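Oxidized polyvinyl alcohol hydrolase (Sphingopyxis, PDB 3WLA) hydrolyses beta-diketones such as 4,6-nonanedione and oxidized polyvinyl alcohol, the latter in the second step of polyvinyl alcohol degradation. Local coordinates at residues E14-K19 with D25-G30; W50-G55 with W62-P67; M141-G146 with L151-L156; A171-S176 with S265-S270; K313-T318 with C326-F331. All blocks are in the same frame, centred on the assembly; numbering follows the deposited sequence.

Contact 1: E14-K19 with D25-G30; sequences EGFTPK and DFPSDG
F26 drives the edge of its ring into a face of F16, joining an N-terminal loop to strand 21-28, an outermost strand of the alpha/beta-hydrolase sheet. The pair is T-shaped: the centroids of the F16 and F26 rings lie 5.0 Å apart and their planes meet at 79°. F26 CD1 stands over the centre of the F16 ring, 3.5 Å above its plane, while F16 CE2 lies at the edge of the F26 ring and in its plane. In F16 the ring swings opposite the backbone N (chi1 -173°), which carries it across to the strand. The CD1 side of the F16 ring lies by the strand backbone, F16 CD1 3.8 Å from F26 CA. D25 and F26 both face R33 there, a G1 beta bulge. C144 of helix 133-145 packs against both phenyl rings, tying loop and strand to that helix. Beside the rings, P27 CD approaches F16 CB to 4.3 Å.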
# COMPACT_ATOMS: atom_id res chain seq x y z
N GLU A 14 6.07 -25.83 0.41
CA GLU A 14 6.87 -27.00 0.72
C GLU A 14 8.27 -26.59 1.12
O GLU A 14 8.91 -25.85 0.37
CB GLU A 14 7.00 -27.90 -0.52
CG GLU A 14 5.71 -28.23 -1.26
CD GLU A 14 4.99 -29.45 -0.68
OE1 GLU A 14 5.64 -30.18 0.12
OE2 GLU A 14 3.80 -29.68 -1.03
N GLY A 15 8.74 -27.05 2.27
CA GLY A 15 10.10 -26.75 2.68
C GLY A 15 10.33 -25.46 3.42
O GLY A 15 11.47 -25.17 3.86
N PHE A 16 9.27 -24.68 3.58
CA PHE A 16 9.41 -23.42 4.29
C PHE A 16 8.59 -23.41 5.57
O PHE A 16 7.45 -23.84 5.58
CB PHE A 16 8.90 -22.25 3.43
CG PHE A 16 9.16 -20.91 4.04
CD1 PHE A 16 10.41 -20.29 3.88
CD2 PHE A 16 8.22 -20.31 4.87
CE1 PHE A 16 10.70 -19.11 4.55
CE2 PHE A 16 8.51 -19.13 5.54
CZ PHE A 16 9.75 -18.54 5.38
N THR A 17 9.18 -22.87 6.63
CA THR A 17 8.49 -22.72 7.90
C THR A 17 8.88 -21.33 8.43
O THR A 17 10.07 -20.99 8.55
CB THR A 17 8.86 -23.88 8.89
OG1 THR A 17 10.20 -23.71 9.35
CG2 THR A 17 8.77 -25.23 8.18
N PRO A 18 7.86 -20.52 8.76
CA PRO A 18 8.02 -19.16 9.25
C PRO A 18 8.58 -19.06 10.63
O PRO A 18 8.35 -19.93 11.44
CB PRO A 18 6.60 -18.62 9.17
CG PRO A 18 5.81 -19.75 9.65
CD PRO A 18 6.45 -20.94 8.90
N LYS A 19 9.31 -17.99 10.91
CA LYS A 19 9.83 -17.78 12.25
C LYS A 19 9.84 -16.29 12.54
O LYS A 19 9.62 -15.47 11.64
CB LYS A 19 11.25 -18.33 12.40
CG LYS A 19 12.24 -17.72 11.49
CD LYS A 19 13.50 -18.56 11.49
CE LYS A 19 14.68 -17.78 10.98
NZ LYS A 19 15.97 -18.52 11.21
N ASP A 25 14.49 -16.87 1.57
CA ASP A 25 14.19 -18.04 0.74
C ASP A 25 12.77 -18.58 0.72
O ASP A 25 12.53 -19.79 0.58
CB ASP A 25 15.16 -19.19 1.07
CG ASP A 25 16.59 -18.86 0.67
OD1 ASP A 25 16.76 -18.08 -0.30
OD2 ASP A 25 17.54 -19.38 1.30
N PHE A 26 11.81 -17.69 0.85
CA PHE A 26 10.42 -18.07 0.76
C PHE A 26 10.16 -18.22 -0.73
O PHE A 26 10.39 -17.29 -1.51
CB PHE A 26 9.54 -16.95 1.29
CG PHE A 26 8.10 -17.26 1.23
CD1 PHE A 26 7.48 -17.93 2.30
CD2 PHE A 26 7.34 -16.88 0.13
CE1 PHE A 26 6.12 -18.21 2.27
CE2 PHE A 26 5.97 -17.15 0.09
CZ PHE A 26 5.36 -17.82 1.17
N PRO A 27 9.70 -19.40 -1.18
CA PRO A 27 9.47 -19.57 -2.61
C PRO A 27 8.18 -18.97 -3.11
O PRO A 27 7.11 -19.26 -2.58
CB PRO A 27 9.51 -21.09 -2.80
CG PRO A 27 9.03 -21.62 -1.49
CD PRO A 27 9.75 -20.72 -0.50
N SER A 28 8.27 -18.15 -4.16
CA SER A 28 7.06 -17.54 -4.66
C SER A 28 7.22 -17.17 -6.13
O SER A 28 8.05 -16.35 -6.48
CB SER A 28 6.70 -16.30 -3.78
OG SER A 28 5.39 -15.83 -4.06
N ASP A 29 6.40 -17.80 -6.97
CA ASP A 29 6.46 -17.58 -8.42
C ASP A 29 7.88 -17.83 -8.91
O ASP A 29 8.34 -17.19 -9.85
CB ASP A 29 6.00 -16.16 -8.81
CG ASP A 29 4.51 -16.09 -8.96
OD1 ASP A 29 3.99 -16.82 -9.82
OD2 ASP A 29 3.83 -15.34 -8.24
N GLY A 30 8.57 -18.75 -8.23
CA GLY A 30 9.91 -19.12 -8.62
C GLY A 30 11.01 -18.23 -8.15
O GLY A 30 12.16 -18.37 -8.59

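Contact 2: W50-G55 with W62-P67; sequences WVPMVG and WNLNVP
P52, on strand 47-53, turns one rim of its ring to the amide of N63 on helix 60-65. P52 CB lies 3.5 Å and P52 CG 3.6 Å from N63 OD1, while P52 CG also nears L64 CD2 at 4.4 Å. Behind this, P52 CB rests 3.5 Å above the indole of W50, offset toward its rim. N72 ties the two sides together, hydrogen-bonded to W50 NE1 and, weakly, to N63 OD1, the oxygen that abuts the proline. With strand 81-85, strand 47-53 and helix 60-65 make a beta-alpha-beta unit of the alpha/beta-hydrolase fold. M53 turns its side chain from the helix, toward M167 and T168 of helix 163-174, and gives this contact little beyond its carbonyl, M53 O lying 4.3 Å from N63 ND2. V54 follows the strand end, where its CG1, opposite the carbonyl carbon (chi1 -74°), touches N63 CB at 3.5 Å. The V54 side chain is about 8 Å from that of S162, the charge-relay serine by similarity, and V54 O accepts a hydrogen bond from W114 NE1.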
# COMPACT_ATOMS: atom_id res chain seq x y z
N TRP A 50 -0.78 -6.27 10.20
CA TRP A 50 -0.30 -5.03 9.57
C TRP A 50 0.92 -5.42 8.70
O TRP A 50 1.88 -6.03 9.19
CB TRP A 50 0.12 -4.03 10.64
CG TRP A 50 0.77 -2.71 10.21
CD1 TRP A 50 1.83 -2.09 10.84
CD2 TRP A 50 0.38 -1.84 9.14
NE1 TRP A 50 2.12 -0.89 10.23
CE2 TRP A 50 1.25 -0.70 9.19
CE3 TRP A 50 -0.63 -1.89 8.16
CZ2 TRP A 50 1.16 0.35 8.30
CZ3 TRP A 50 -0.74 -0.84 7.26
CH2 TRP A 50 0.17 0.29 7.33
N VAL A 51 0.86 -5.09 7.40
CA VAL A 51 1.95 -5.41 6.48
C VAL A 51 2.44 -4.08 5.87
O VAL A 51 1.97 -3.64 4.82
CB VAL A 51 1.44 -6.39 5.36
CG1 VAL A 51 2.54 -6.64 4.34
CG2 VAL A 51 1.00 -7.69 5.99
N PRO A 52 3.36 -3.39 6.58
CA PRO A 52 3.88 -2.12 6.10
C PRO A 52 4.97 -2.27 5.05
O PRO A 52 5.87 -3.06 5.24
CB PRO A 52 4.42 -1.47 7.40
CG PRO A 52 4.99 -2.69 8.13
CD PRO A 52 3.90 -3.74 7.90
N MET A 53 4.91 -1.47 3.98
CA MET A 53 5.89 -1.53 2.89
C MET A 53 6.62 -0.26 2.64
O MET A 53 5.98 0.84 2.60
CB MET A 53 5.18 -1.90 1.56
CG MET A 53 4.75 -3.33 1.55
SD MET A 53 3.91 -3.84 0.09
CE MET A 53 2.28 -2.78 0.32
N VAL A 54 7.95 -0.38 2.47
CA VAL A 54 8.80 0.78 2.16
C VAL A 54 8.59 1.13 0.69
O VAL A 54 7.99 0.39 -0.08
CB VAL A 54 10.34 0.47 2.29
CG1 VAL A 54 10.75 0.39 3.76
CG2 VAL A 54 10.65 -0.87 1.63
N GLY A 55 9.17 2.27 0.33
CA GLY A 55 9.13 2.77 -1.00
C GLY A 55 10.42 2.55 -1.77
O GLY A 55 10.93 1.43 -1.90
N TRP A 62 14.39 -0.17 8.52
CA TRP A 62 14.17 1.19 8.96
C TRP A 62 12.68 1.40 9.21
O TRP A 62 12.32 1.94 10.22
CB TRP A 62 14.60 2.22 7.93
CG TRP A 62 16.03 2.14 7.53
CD1 TRP A 62 16.98 1.27 8.00
CD2 TRP A 62 16.66 2.91 6.51
NE1 TRP A 62 18.16 1.46 7.33
CE2 TRP A 62 17.99 2.47 6.41
CE3 TRP A 62 16.22 3.96 5.68
CZ2 TRP A 62 18.89 3.02 5.49
CZ3 TRP A 62 17.13 4.53 4.76
CH2 TRP A 62 18.44 4.05 4.68
N ASN A 63 11.85 1.00 8.25
CA ASN A 63 10.43 1.16 8.40
C ASN A 63 9.92 0.50 9.69
O ASN A 63 9.02 1.01 10.33
CB ASN A 63 9.77 0.56 7.16
CG ASN A 63 8.26 0.56 7.23
OD1 ASN A 63 7.67 -0.32 7.86
ND2 ASN A 63 7.63 1.53 6.54
N LEU A 64 10.50 -0.63 10.07
CA LEU A 64 10.11 -1.33 11.28
C LEU A 64 10.69 -0.76 12.55
O LEU A 64 10.01 -0.77 13.61
CB LEU A 64 10.58 -2.80 11.24
CG LEU A 64 9.84 -3.69 10.26
CD1 LEU A 64 10.45 -5.11 10.25
CD2 LEU A 64 8.39 -3.76 10.72
N ASN A 65 11.92 -0.25 12.48
CA ASN A 65 12.60 0.15 13.72
C ASN A 65 13.08 1.54 13.92
O ASN A 65 13.58 1.86 15.01
CB ASN A 65 13.82 -0.76 13.92
CG ASN A 65 13.48 -2.21 13.87
OD1 ASN A 65 14.19 -3.00 13.25
ND2 ASN A 65 12.39 -2.58 14.48
N VAL A 66 13.01 2.37 12.89
CA VAL A 66 13.52 3.69 12.99
C VAL A 66 12.36 4.65 12.92
O VAL A 66 11.60 4.62 11.96
CB VAL A 66 14.48 3.93 11.81
CG1 VAL A 66 14.99 5.33 11.84
CG2 VAL A 66 15.64 2.89 11.89
N PRO A 67 12.21 5.49 13.95
CA PRO A 67 11.13 6.46 14.00
C PRO A 67 10.95 7.28 12.79
O PRO A 67 9.82 7.45 12.35
CB PRO A 67 11.47 7.30 15.21
CG PRO A 67 12.08 6.30 16.12
CD PRO A 67 12.98 5.51 15.21

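Contact 3: M141-G146 with L151-L156; sequences MVRCVG and LDRKRL
L151 pushes its CD1 methyl into a hollow in the end of helix 133-145, walled by V142, V145 and G146. The fit is closest at the glycine, where L151 CD1 is 3.3 Å from G146 CA; with no side chain there, the methyl can come against the backbone itself. V142 CG1 forms one wall, 4.2 Å from L151 CD1, and V145 CG1 another. V142 also bulges toward the next strand: its CG1 is 4.1 Å from L156 CD1, the two side chains lying alongside with opposed directions. In the alpha/beta-hydrolase fold this helix packs on the sheet, and the chain returns through strand 151-152 and a turn into strand 155-161, leading to S162, the charge-relay serine by similarity. At the margin the guanidinium groups of R143 and R153 stand with planes 81° apart and share water 1, which accepts from R143 NH2 and from R153 NH2. E9 forms a salt bridge with R143 NH1, and R153 donates to the carbonyls of E177 and F178. A second water links G146 O to L151 N, 2.8 Å from each. Between the strands, D152 OD1 accepts from K154 N in an Asx turn, and D152 OD2 holds R155 NH1 through its syn lone pair.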
# COMPACT_ATOMS: atom_id res chain seq x y z
N MET A 141 2.72 -14.85 1.71
CA MET A 141 3.48 -14.54 2.91
C MET A 141 2.58 -14.56 4.17
O MET A 141 2.88 -15.23 5.16
CB MET A 141 4.11 -13.16 2.77
CG MET A 141 4.86 -12.67 3.98
SD MET A 141 5.45 -10.91 3.73
CE MET A 141 3.88 -10.01 3.96
N VAL A 142 1.49 -13.78 4.12
CA VAL A 142 0.60 -13.69 5.26
C VAL A 142 -0.02 -15.05 5.49
O VAL A 142 -0.02 -15.52 6.63
CB VAL A 142 -0.50 -12.63 5.05
CG1 VAL A 142 -1.48 -12.67 6.22
CG2 VAL A 142 0.16 -11.21 4.98
N ARG A 143 -0.54 -15.69 4.44
CA ARG A 143 -1.12 -17.04 4.64
C ARG A 143 -0.13 -17.99 5.32
O ARG A 143 -0.54 -18.82 6.14
CB ARG A 143 -1.57 -17.63 3.31
CG ARG A 143 -2.93 -17.19 2.87
CD ARG A 143 -3.31 -17.92 1.60
NE ARG A 143 -4.45 -17.27 0.96
CZ ARG A 143 -5.70 -17.30 1.43
NH1 ARG A 143 -5.99 -17.96 2.54
NH2 ARG A 143 -6.65 -16.64 0.78
N CYS A 144 1.16 -17.87 5.04
CA CYS A 144 2.15 -18.74 5.66
C CYS A 144 2.42 -18.40 7.13
O CYS A 144 2.47 -19.30 7.97
CB CYS A 144 3.48 -18.73 4.88
SG CYS A 144 4.86 -19.71 5.63
N VAL A 145 2.57 -17.12 7.46
CA VAL A 145 2.81 -16.77 8.86
C VAL A 145 1.66 -17.30 9.71
O VAL A 145 1.85 -17.75 10.85
CB VAL A 145 2.93 -15.22 9.02
CG1 VAL A 145 3.00 -14.84 10.49
CG2 VAL A 145 4.17 -14.72 8.33
N GLY A 146 0.46 -17.25 9.13
CA GLY A 146 -0.75 -17.72 9.78
C GLY A 146 -0.73 -19.21 10.19
O GLY A 146 -1.69 -19.68 10.82
N LEU A 151 -3.80 -15.71 13.31
CA LEU A 151 -4.13 -14.41 12.70
C LEU A 151 -5.64 -14.24 12.46
O LEU A 151 -6.37 -15.24 12.37
CB LEU A 151 -3.36 -14.26 11.36
CG LEU A 151 -1.85 -14.56 11.40
CD1 LEU A 151 -1.23 -14.42 10.01
CD2 LEU A 151 -1.20 -13.61 12.37
N ASP A 152 -6.12 -12.99 12.36
CA ASP A 152 -7.55 -12.74 12.13
C ASP A 152 -7.79 -12.58 10.63
O ASP A 152 -7.48 -11.54 10.06
CB ASP A 152 -7.96 -11.48 12.85
CG ASP A 152 -9.45 -11.18 12.70
OD1 ASP A 152 -10.09 -11.75 11.76
OD2 ASP A 152 -9.95 -10.35 13.51
N ARG A 153 -8.35 -13.61 10.00
CA ARG A 153 -8.62 -13.59 8.55
C ARG A 153 -9.42 -12.38 8.06
O ARG A 153 -9.31 -11.99 6.90
CB ARG A 153 -9.36 -14.88 8.15
CG ARG A 153 -9.77 -14.97 6.68
CD ARG A 153 -8.57 -15.20 5.75
NE ARG A 153 -8.90 -15.21 4.32
CZ ARG A 153 -9.17 -14.13 3.59
NH1 ARG A 153 -9.16 -12.91 4.14
NH2 ARG A 153 -9.42 -14.26 2.28
N LYS A 154 -10.19 -11.77 8.95
CA LYS A 154 -11.01 -10.61 8.57
C LYS A 154 -10.38 -9.27 8.88
O LYS A 154 -10.99 -8.23 8.69
CB LYS A 154 -12.37 -10.72 9.25
CG LYS A 154 -13.16 -11.90 8.67
CD LYS A 154 -14.50 -12.03 9.31
CE LYS A 154 -15.27 -13.20 8.70
NZ LYS A 154 -16.46 -13.51 9.55
N ARG A 155 -9.13 -9.32 9.34
CA ARG A 155 -8.38 -8.11 9.70
C ARG A 155 -6.92 -8.14 9.19
O ARG A 155 -5.96 -7.95 9.95
CB ARG A 155 -8.43 -7.91 11.23
CG ARG A 155 -9.78 -7.38 11.75
CD ARG A 155 -9.71 -7.13 13.26
NE ARG A 155 -10.97 -6.55 13.77
CZ ARG A 155 -12.02 -7.28 14.18
NH1 ARG A 155 -11.98 -8.61 14.13
NH2 ARG A 155 -13.11 -6.67 14.68
N LEU A 156 -6.78 -8.41 7.89
CA LEU A 156 -5.46 -8.43 7.27
C LEU A 156 -5.36 -7.09 6.55
O LEU A 156 -6.12 -6.84 5.63
CB LEU A 156 -5.37 -9.57 6.26
CG LEU A 156 -5.74 -10.92 6.89
CD1 LEU A 156 -5.47 -12.00 5.81
CD2 LEU A 156 -4.91 -11.17 8.17
O HOH W 1 -9.69 -16.95 1.45
O HOH W 2 -3.80 -18.06 11.83

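Contact 4: A171-S176 with S265-S270; sequences ALLFDS and SNYFSS
The phenyl ring of F268 and the phenol ring of Y267 receive the leucines L172 and L173 from the end of helix 163-174. On one face of the F268 ring lies its own neighbour, Y267 CD2, 3.8 Å above the plane and offset toward the rim. L173 CD2 and L172 CB come at F268 obliquely, the first 4.1 Å from F268 CE1 and the second 4.2 Å from F268 CZ. That same L173 methyl is pressed against the phenol, with L173 CD2 only 3.3 Å from Y267 CE2, again at a slant. One methyl therefore sits in the notch between two aromatic rings. Y267 CG is trans to the backbone N (chi1 174°), sending the ring toward L173, and its hydroxyl is hydrogen-bonded to P226 O, which helps hold the far end of the ring. Farther along the same segment, Y267 O accepts from both S270 N and S270 OG, the hydroxyl tilted 18° from the carbonyl plane. S265, assigned to the charge relay by similarity, is on helix 257-269, but its hydroxyl is hydrogen-bonded to Q262 O and F331 N. This is a buried helix-to-helix contact of the alpha/beta-hydrolase fold. Both helices rest on strand 232-238, where V234 touches L172 and F268; L172 also reaches L158 of strand 155-161, and F268 reaches H276 of strand 274-280.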
# COMPACT_ATOMS: atom_id res chain seq x y z
N ALA A 171 -2.48 -4.05 -4.75
CA ALA A 171 -2.95 -5.27 -4.07
C ALA A 171 -4.42 -5.15 -3.66
O ALA A 171 -5.17 -6.16 -3.71
CB ALA A 171 -2.07 -5.56 -2.84
N LEU A 172 -4.86 -3.94 -3.27
CA LEU A 172 -6.28 -3.77 -2.88
C LEU A 172 -7.20 -3.85 -4.09
O LEU A 172 -8.39 -4.19 -3.96
CB LEU A 172 -6.53 -2.43 -2.16
CG LEU A 172 -5.79 -2.24 -0.80
CD1 LEU A 172 -6.14 -0.93 -0.21
CD2 LEU A 172 -6.13 -3.34 0.18
N LEU A 173 -6.66 -3.51 -5.27
CA LEU A 173 -7.44 -3.53 -6.50
C LEU A 173 -7.53 -4.90 -7.10
O LEU A 173 -8.58 -5.27 -7.68
CB LEU A 173 -6.86 -2.55 -7.54
CG LEU A 173 -7.06 -1.03 -7.24
CD1 LEU A 173 -6.23 -0.18 -8.22
CD2 LEU A 173 -8.52 -0.65 -7.31
N PHE A 174 -6.44 -5.64 -7.03
CA PHE A 174 -6.39 -6.99 -7.57
C PHE A 174 -6.77 -8.13 -6.63
O PHE A 174 -7.18 -9.18 -7.08
CB PHE A 174 -4.99 -7.35 -8.06
CG PHE A 174 -4.71 -6.90 -9.47
CD1 PHE A 174 -5.13 -7.67 -10.54
CD2 PHE A 174 -4.06 -5.66 -9.71
CE1 PHE A 174 -4.93 -7.22 -11.85
CE2 PHE A 174 -3.85 -5.20 -11.01
CZ PHE A 174 -4.30 -5.99 -12.10
N ASP A 175 -6.60 -7.92 -5.33
CA ASP A 175 -6.82 -8.99 -4.38
C ASP A 175 -7.64 -8.54 -3.18
O ASP A 175 -7.30 -8.80 -2.01
CB ASP A 175 -5.43 -9.50 -3.95
CG ASP A 175 -5.47 -10.89 -3.32
OD1 ASP A 175 -6.52 -11.53 -3.42
OD2 ASP A 175 -4.44 -11.35 -2.76
N SER A 176 -8.75 -7.88 -3.45
CA SER A 176 -9.60 -7.43 -2.36
C SER A 176 -10.29 -8.61 -1.63
O SER A 176 -10.87 -8.43 -0.57
CB SER A 176 -10.65 -6.46 -2.90
OG SER A 176 -11.52 -7.08 -3.82
N SER A 265 -8.74 8.29 -4.12
CA SER A 265 -9.85 8.50 -3.20
C SER A 265 -11.20 8.46 -3.96
O SER A 265 -12.20 7.96 -3.43
CB SER A 265 -9.73 9.81 -2.40
OG SER A 265 -10.06 10.98 -3.15
N ASN A 266 -11.22 8.98 -5.18
CA ASN A 266 -12.43 9.03 -5.99
C ASN A 266 -12.94 7.62 -6.31
O ASN A 266 -14.14 7.32 -6.16
CB ASN A 266 -12.15 9.76 -7.30
CG ASN A 266 -12.02 11.28 -7.12
OD1 ASN A 266 -12.29 11.85 -6.05
ND2 ASN A 266 -11.63 11.93 -8.20
N TYR A 267 -12.03 6.78 -6.76
CA TYR A 267 -12.36 5.41 -7.10
C TYR A 267 -12.90 4.58 -5.92
O TYR A 267 -13.99 3.98 -6.00
CB TYR A 267 -11.14 4.69 -7.67
CG TYR A 267 -11.41 3.24 -7.88
CD1 TYR A 267 -12.08 2.80 -9.03
CD2 TYR A 267 -11.10 2.30 -6.90
CE1 TYR A 267 -12.44 1.44 -9.20
CE2 TYR A 267 -11.46 0.92 -7.04
CZ TYR A 267 -12.13 0.50 -8.19
OH TYR A 267 -12.46 -0.83 -8.34
N PHE A 268 -12.13 4.51 -4.82
CA PHE A 268 -12.56 3.74 -3.65
C PHE A 268 -13.84 4.31 -3.01
O PHE A 268 -14.67 3.58 -2.44
CB PHE A 268 -11.44 3.73 -2.62
CG PHE A 268 -10.28 2.88 -3.00
CD1 PHE A 268 -10.45 1.52 -3.23
CD2 PHE A 268 -9.00 3.43 -3.08
CE1 PHE A 268 -9.38 0.69 -3.52
CE2 PHE A 268 -7.89 2.61 -3.38
CZ PHE A 268 -8.09 1.23 -3.60
N SER A 269 -14.01 5.63 -3.10
CA SER A 269 -15.21 6.23 -2.54
C SER A 269 -16.42 5.87 -3.41
O SER A 269 -17.55 6.02 -2.97
CB SER A 269 -15.07 7.76 -2.49
OG SER A 269 -14.20 8.16 -1.44
N SER A 270 -16.17 5.45 -4.65
CA SER A 270 -17.26 5.14 -5.56
C SER A 270 -17.70 3.70 -5.46
O SER A 270 -18.71 3.34 -6.10
CB SER A 270 -16.87 5.42 -6.99
OG SER A 270 -16.03 4.39 -7.47

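Contact 5: K313-T318 with C326-F331; sequences KDFKLT and CKIGRF
I328 meets F315 and L317 where the loop after helix 292-304 runs antiparallel alongside strand 325-328, the outermost strand at one side of the alpha/beta-hydrolase sheet. Apolar contacts do the joining. I328 approaches the edge of the F315 ring: I328 CG1 lies in the ring plane and I328 CD1 is 3.7 Å from F315 CD2. L317 CG stands opposite the backbone N (chi1 -180°), directing CD2 to the strand backbone, 3.8 Å from C326 O and 4.0 Å from K327 C. The same methyl reaches I328 CG1 at 4.1 Å and C326 CB at 4.3 Å. A covalent tie comes next: C326 is disulfide-bonded to C279 of the neighbouring strand 274-280, and W298 packs on both C326 and L317. Polar interactions belong to K327, which turns from the loop and folds back over its own chain. K327 NZ donates to I328 O at 3.2 Å and to R330 O at 2.7 Å, the latter in the carbonyl plane on a lone pair.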
# COMPACT_ATOMS: atom_id res chain seq x y z
N LYS A 313 -22.30 1.56 6.39
CA LYS A 313 -23.18 2.38 7.21
C LYS A 313 -22.85 2.32 8.70
O LYS A 313 -23.23 3.21 9.46
CB LYS A 313 -24.63 1.96 6.98
CG LYS A 313 -24.95 0.53 7.40
CD LYS A 313 -26.12 -0.06 6.59
CE LYS A 313 -26.57 -1.44 7.10
NZ LYS A 313 -27.75 -1.99 6.33
N ASP A 314 -22.16 1.28 9.15
CA ASP A 314 -21.81 1.20 10.57
C ASP A 314 -20.43 1.77 10.96
O ASP A 314 -20.10 1.91 12.14
CB ASP A 314 -21.90 -0.24 11.03
CG ASP A 314 -23.28 -0.81 10.79
OD1 ASP A 314 -24.25 -0.18 11.29
OD2 ASP A 314 -23.40 -1.86 10.09
N PHE A 315 -19.63 2.11 9.97
CA PHE A 315 -18.27 2.65 10.22
C PHE A 315 -18.34 3.97 10.97
O PHE A 315 -19.14 4.84 10.64
CB PHE A 315 -17.58 2.88 8.87
CG PHE A 315 -16.19 3.41 8.99
CD1 PHE A 315 -15.16 2.59 9.46
CD2 PHE A 315 -15.90 4.73 8.62
CE1 PHE A 315 -13.84 3.07 9.58
CE2 PHE A 315 -14.59 5.24 8.72
CZ PHE A 315 -13.55 4.38 9.21
N LYS A 316 -17.50 4.13 11.97
CA LYS A 316 -17.46 5.38 12.71
C LYS A 316 -16.00 5.85 12.68
O LYS A 316 -15.09 5.08 12.99
CB LYS A 316 -17.97 5.16 14.16
CG LYS A 316 -19.45 4.68 14.12
CD LYS A 316 -20.18 4.52 15.44
CE LYS A 316 -21.56 3.93 15.13
NZ LYS A 316 -22.14 4.54 13.85
N LEU A 317 -15.77 7.10 12.25
CA LEU A 317 -14.41 7.66 12.16
C LEU A 317 -14.14 8.49 13.40
O LEU A 317 -14.92 9.41 13.69
CB LEU A 317 -14.30 8.55 10.91
CG LEU A 317 -12.99 9.26 10.56
CD1 LEU A 317 -11.95 8.21 10.29
CD2 LEU A 317 -13.14 10.14 9.34
N THR A 318 -13.09 8.20 14.16
CA THR A 318 -12.80 9.02 15.33
C THR A 318 -11.71 10.04 14.92
O THR A 318 -11.08 9.89 13.87
CB THR A 318 -12.31 8.16 16.48
OG1 THR A 318 -11.03 7.62 16.15
CG2 THR A 318 -13.32 6.98 16.73
N CYS A 326 -8.95 14.00 8.65
CA CYS A 326 -9.53 12.95 7.82
C CYS A 326 -11.07 13.10 7.67
O CYS A 326 -11.75 13.61 8.59
CB CYS A 326 -9.22 11.60 8.45
SG CYS A 326 -7.45 11.35 8.92
N LYS A 327 -11.59 12.67 6.52
CA LYS A 327 -13.01 12.72 6.24
C LYS A 327 -13.38 11.40 5.54
O LYS A 327 -12.54 10.80 4.89
CB LYS A 327 -13.33 13.93 5.30
CG LYS A 327 -13.06 13.70 3.82
CD LYS A 327 -13.57 14.85 2.90
CE LYS A 327 -15.06 14.67 2.46
NZ LYS A 327 -15.29 13.71 1.29
N ILE A 328 -14.61 10.94 5.69
CA ILE A 328 -15.02 9.72 4.99
C ILE A 328 -15.24 10.18 3.56
O ILE A 328 -15.64 11.33 3.34
CB ILE A 328 -16.32 9.11 5.57
CG1 ILE A 328 -16.01 8.48 6.94
CG2 ILE A 328 -16.84 8.02 4.64
CD1 ILE A 328 -17.25 8.03 7.75
N GLY A 329 -14.94 9.32 2.59
CA GLY A 329 -15.14 9.72 1.20
C GLY A 329 -13.92 10.23 0.42
O GLY A 329 -12.77 9.97 0.84
N ARG A 330 -14.15 10.96 -0.68
CA ARG A 330 -13.04 11.47 -1.49
C ARG A 330 -12.42 12.74 -0.93
O ARG A 330 -13.00 13.42 -0.08
CB ARG A 330 -13.51 11.74 -2.92
CG ARG A 330 -14.57 12.85 -3.01
CD ARG A 330 -15.03 13.16 -4.45
NE ARG A 330 -14.03 13.91 -5.21
CZ ARG A 330 -13.83 15.23 -5.12
NH1 ARG A 330 -14.57 15.96 -4.30
NH2 ARG A 330 -12.88 15.80 -5.89
N PHE A 331 -11.20 13.05 -1.36
CA PHE A 331 -10.60 14.29 -0.89
C PHE A 331 -11.39 15.51 -1.46
O PHE A 331 -11.78 15.51 -2.62
CB PHE A 331 -9.14 14.40 -1.34
CG PHE A 331 -8.19 13.55 -0.54
CD1 PHE A 331 -7.79 13.92 0.71
CD2 PHE A 331 -7.71 12.34 -1.07
CE1 PHE A 331 -6.90 13.11 1.45
CE2 PHE A 331 -6.83 11.53 -0.36
CZ PHE A 331 -6.42 11.91 0.92

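The five contacts follow one another along the chain and spread across one alpha/beta-hydrolase domain. Contacts 1 and 5 lie at its two flanks, centres about 38 Å apart, on the outermost strands 21-28 and 325-328 of the same mixed sheet. Contact 3 touches contact 1 through C144 and contact 2 through V51, whose strand 47-53 neighbours strand 155-161; C144, disulfide-bonded to C12, ties the N-terminal loop to helix 133-145. Contact 4, about 20 Å from contact 3 between centres, involves helix 163-174, which follows strand 155-161. It meets contact 5, centres about 15 Å apart, through probable hydrogen bonds of N266 with R330 and S265 with F331, joining helix 257-269 to the C-terminal segment.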